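Local coordinates for protein fervidolysin (Fervidobacterium pennivorans, PDB 1R6V) that degrades keratin into peptides as a subtilisin-like serine protease, allowing its bacterium to grow on native feathers, at residues 406-409 with 410-413; 416-420 with 421-425. The protein carries 1 engineered substitution. One frame throughout, in Å; residues are numbered along the deposited sequence.

How the interactions relate
Interactions 1 and 2 follow one another along the chain, inside the subtilisin-like part of the enzyme. Residues 406-413 belong to helix 403-413, and the chain then runs on through the surface loop 416-425 toward helix 433-438. The two centres lie about 14 Å apart, and beyond this closeness in sequence the contacts do not touch. Interaction 1 is mostly buried and held by a salt-bridge network along the helix; interaction 2 is solvent-facing and built from carboxylates, amides and backbone N-H groups. Both lie away from the calcium site and the charge relay residues, although Leu410 of interaction 1 packs on helix 380-397, whose first turn includes Ser381, the probable nucleophile.

Interaction 1: 406-409 with 410-413; sequences IRKL and LENT
Glu411 holds a cation on each of its two carboxylate oxygens, one from Arg407 a full helical turn back and one from Lys408. Arg407 NH1 donates to Glu411 OE2 at 3.0 Å; the oxygen lies exactly in the guanidinium plane but is met 32° out of the carboxylate's own plane, on the syn side. Lys408 NZ reaches Glu411 OE1 at 2.9 Å, almost end-on to the C-O bond. Arg407 CG lies anti to the backbone N (chi1 -179°), which sets it 3.3 Å from Glu411 OE2, and a bend at the third torsion (58°) then brings NH1 round to that oxygen, whereas Lys408 curls back through two successive bends. These are i to i+4 and i to i+3 pairs, joined into one network along helix 403-413. A lysine in place of Glu411 would probably remove the carboxylate that bridges the two cations, leaving them with Asp494, to which the Lys408 pairing is only long and weak, and set a third positive charge beside them.

One turn on, the carbonyl of Leu409 takes the hydroxyl of Thr413, OG1 to O 2.8 Å, besides a weak bond from Thr413 N, and Thr413 CG2 rests 4.0 Å from Leu409 CD1. The ordinary helix bond from Glu411 N to Arg407 O (3.0 Å) joins the same two residues as the arginine salt bridge. Further out, Asp494 forms a salt bridge with Arg407 NH1 and His492 O accepts from NH2, tying the helix to strand 487-494 of the first beta-sandwich domain. Leu410 faces another way, onto Val387, Val390 and Leu394 of helix 380-397.

Interaction 2: 416-420 with 421-425; sequences DFNGN and GWDHD
Gly421 offers its backbone N to the carboxylate of Asp416, 2.7 Å from OD1, a weak bond because it is strongly bent (124°). The other oxygen, OD2, accepts from Gly419 N at 2.9 Å, well above the carboxylate plane, which makes an Asx motif; one side chain thus holds two amides of the surface loop that joins helix 403-413 to helix 433-438 in the peptidase S8 part, away from the catalytic and calcium sites. Gly421 has a positive phi, where a CB would clash with Asn420 O. Next, Trp422 N bonds weakly to Asn420 O, while its side chain leaves the turn and meets the ring of Tyr428.

Asp423 closes the loop. Its OD2 takes two amide hydrogens: Asn420 ND2 at 2.9 Å on the anti lone pair, and Asn418 ND2 at 3.0 Å on the syn side. Each amide is turned steeply against the carboxylate, by 70° for Asn420. Asp423 CG sits between backbone N and carbonyl carbon (chi1 58°), which brings OD2 to the two asparagines, while OD1 accepts from Thr426 N and weakly from Asp425 N. Each carboxylate accepts several N-H groups, consistent with both being ionised, although Asp416 OD2 and Asp423 OD2, 5.8 Å apart, would probably oppose each other somewhat.

Interaction 1: 406-409 with 410-413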
# COMPACT_ATOMS: atom_id res chain seq x y z
N ILE A 406 -6.54 -14.29 -14.49
CA ILE A 406 -7.77 -13.54 -14.71
C ILE A 406 -7.41 -12.18 -15.28
O ILE A 406 -8.02 -11.73 -16.26
CB ILE A 406 -8.57 -13.36 -13.39
CG1 ILE A 406 -9.13 -14.72 -12.94
CG2 ILE A 406 -9.69 -12.31 -13.59
CD1 ILE A 406 -10.16 -15.33 -13.91
N ARG A 407 -6.42 -11.50 -14.69
CA ARG A 407 -6.06 -10.20 -15.20
C ARG A 407 -5.57 -10.30 -16.64
O ARG A 407 -5.99 -9.51 -17.49
CB ARG A 407 -4.98 -9.52 -14.35
CG ARG A 407 -4.60 -8.13 -14.87
CD ARG A 407 -3.62 -7.44 -13.92
NE ARG A 407 -2.40 -8.22 -13.71
CZ ARG A 407 -1.43 -8.36 -14.60
NH1 ARG A 407 -1.52 -7.75 -15.79
NH2 ARG A 407 -0.38 -9.11 -14.32
N LYS A 408 -4.69 -11.25 -16.93
CA LYS A 408 -4.20 -11.35 -18.30
C LYS A 408 -5.29 -11.69 -19.29
O LYS A 408 -5.23 -11.27 -20.45
CB LYS A 408 -3.07 -12.38 -18.43
CG LYS A 408 -1.78 -11.99 -17.69
CD LYS A 408 -1.27 -10.57 -18.04
CE LYS A 408 -1.17 -10.32 -19.53
NZ LYS A 408 -0.63 -8.94 -19.79
N LEU A 409 -6.29 -12.46 -18.87
CA LEU A 409 -7.38 -12.82 -19.77
C LEU A 409 -8.12 -11.54 -20.14
O LEU A 409 -8.45 -11.31 -21.31
CB LEU A 409 -8.34 -13.80 -19.09
CG LEU A 409 -9.56 -14.23 -19.93
CD1 LEU A 409 -9.14 -14.73 -21.34
CD2 LEU A 409 -10.28 -15.33 -19.18
N LEU A 410 -8.37 -10.70 -19.14
CA LEU A 410 -9.05 -9.44 -19.42
C LEU A 410 -8.27 -8.55 -20.37
O LEU A 410 -8.84 -7.95 -21.28
CB LEU A 410 -9.28 -8.66 -18.12
CG LEU A 410 -10.21 -9.29 -17.10
CD1 LEU A 410 -10.31 -8.36 -15.92
CD2 LEU A 410 -11.55 -9.57 -17.69
N GLU A 411 -6.96 -8.43 -20.15
CA GLU A 411 -6.12 -7.58 -20.97
C GLU A 411 -5.96 -8.14 -22.38
O GLU A 411 -5.97 -7.38 -23.35
CB GLU A 411 -4.76 -7.39 -20.30
CG GLU A 411 -4.86 -6.58 -19.00
CD GLU A 411 -3.57 -6.55 -18.20
OE1 GLU A 411 -2.56 -7.13 -18.66
OE2 GLU A 411 -3.57 -5.93 -17.11
N ASN A 412 -5.85 -9.46 -22.49
CA ASN A 412 -5.70 -10.09 -23.80
C ASN A 412 -6.96 -10.02 -24.66
O ASN A 412 -6.86 -10.13 -25.89
CB ASN A 412 -5.30 -11.57 -23.64
CG ASN A 412 -3.89 -11.73 -23.10
OD1 ASN A 412 -3.10 -10.80 -23.10
ND2 ASN A 412 -3.58 -12.94 -22.64
N THR A 413 -8.12 -9.84 -24.04
CA THR A 413 -9.37 -9.80 -24.80
C THR A 413 -10.06 -8.44 -24.85
O THR A 413 -11.16 -8.32 -25.42
CB THR A 413 -10.39 -10.85 -24.26
OG1 THR A 413 -10.63 -10.62 -22.86
CG2 THR A 413 -9.85 -12.26 -24.45
O HOH W 1 -1.26 -8.10 -23.12

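Interaction 2: 416-420 with 421-425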
# COMPACT_ATOMS: atom_id res chain seq x y z
N ASP A 416 -9.48 -2.84 -28.21
CA ASP A 416 -8.56 -1.73 -28.37
C ASP A 416 -9.25 -0.67 -29.22
O ASP A 416 -9.05 -0.61 -30.43
CB ASP A 416 -7.30 -2.25 -29.08
CG ASP A 416 -6.32 -1.15 -29.39
OD1 ASP A 416 -5.43 -1.39 -30.24
OD2 ASP A 416 -6.44 -0.05 -28.81
N PHE A 417 -10.08 0.15 -28.59
CA PHE A 417 -10.82 1.17 -29.31
C PHE A 417 -9.95 2.30 -29.86
O PHE A 417 -10.30 2.90 -30.88
CB PHE A 417 -11.95 1.72 -28.43
CG PHE A 417 -11.49 2.32 -27.13
CD1 PHE A 417 -11.09 3.65 -27.06
CD2 PHE A 417 -11.45 1.55 -25.96
CE1 PHE A 417 -10.66 4.21 -25.86
CE2 PHE A 417 -11.03 2.10 -24.76
CZ PHE A 417 -10.63 3.43 -24.70
N ASN A 418 -8.82 2.57 -29.21
CA ASN A 418 -7.92 3.61 -29.68
C ASN A 418 -7.05 3.15 -30.85
O ASN A 418 -6.58 3.98 -31.64
CB ASN A 418 -7.02 4.10 -28.55
CG ASN A 418 -7.71 5.09 -27.64
OD1 ASN A 418 -8.53 5.89 -28.10
ND2 ASN A 418 -7.38 5.05 -26.36
N GLY A 419 -6.81 1.85 -30.94
CA GLY A 419 -6.01 1.32 -32.03
C GLY A 419 -4.52 1.24 -31.73
O GLY A 419 -3.76 0.68 -32.52
N ASN A 420 -4.11 1.81 -30.61
CA ASN A 420 -2.70 1.81 -30.20
C ASN A 420 -2.31 0.56 -29.41
O ASN A 420 -1.15 0.38 -29.07
CB ASN A 420 -2.41 3.04 -29.34
CG ASN A 420 -3.35 3.16 -28.15
OD1 ASN A 420 -3.98 2.17 -27.74
ND2 ASN A 420 -3.46 4.37 -27.59
N GLY A 421 -3.29 -0.29 -29.09
CA GLY A 421 -2.98 -1.50 -28.35
C GLY A 421 -2.93 -1.36 -26.84
O GLY A 421 -3.52 -2.18 -26.13
N TRP A 422 -2.23 -0.35 -26.35
CA TRP A 422 -2.11 -0.09 -24.92
C TRP A 422 -1.70 1.36 -24.68
O TRP A 422 -0.91 1.92 -25.45
CB TRP A 422 -1.03 -0.98 -24.31
CG TRP A 422 -0.82 -0.73 -22.84
CD1 TRP A 422 -1.48 -1.34 -21.80
CD2 TRP A 422 0.09 0.20 -22.25
NE1 TRP A 422 -1.03 -0.85 -20.60
CE2 TRP A 422 -0.07 0.10 -20.84
CE3 TRP A 422 1.02 1.11 -22.76
CZ2 TRP A 422 0.67 0.87 -19.95
CZ3 TRP A 422 1.76 1.88 -21.86
CH2 TRP A 422 1.58 1.76 -20.47
N ASP A 423 -2.23 1.95 -23.61
CA ASP A 423 -1.89 3.32 -23.23
C ASP A 423 -2.15 3.55 -21.74
O ASP A 423 -2.82 2.75 -21.10
CB ASP A 423 -2.67 4.34 -24.09
CG ASP A 423 -4.17 4.19 -23.99
OD1 ASP A 423 -4.70 4.24 -22.85
OD2 ASP A 423 -4.83 4.04 -25.05
N HIS A 424 -1.59 4.63 -21.18
CA HIS A 424 -1.73 4.96 -19.76
C HIS A 424 -3.13 5.39 -19.35
O HIS A 424 -3.43 5.48 -18.16
CB HIS A 424 -0.76 6.08 -19.36
CG HIS A 424 0.68 5.68 -19.35
ND1 HIS A 424 1.53 5.98 -18.31
CD2 HIS A 424 1.43 5.03 -20.27
CE1 HIS A 424 2.74 5.53 -18.58
NE2 HIS A 424 2.71 4.95 -19.77
N ASP A 425 -3.98 5.68 -20.32
CA ASP A 425 -5.32 6.14 -19.99
C ASP A 425 -6.31 5.00 -19.72
O ASP A 425 -7.02 5.00 -18.71
CB ASP A 425 -5.86 7.02 -21.12
CG ASP A 425 -5.19 8.37 -21.16
OD1 ASP A 425 -5.45 9.14 -22.11
OD2 ASP A 425 -4.40 8.67 -20.24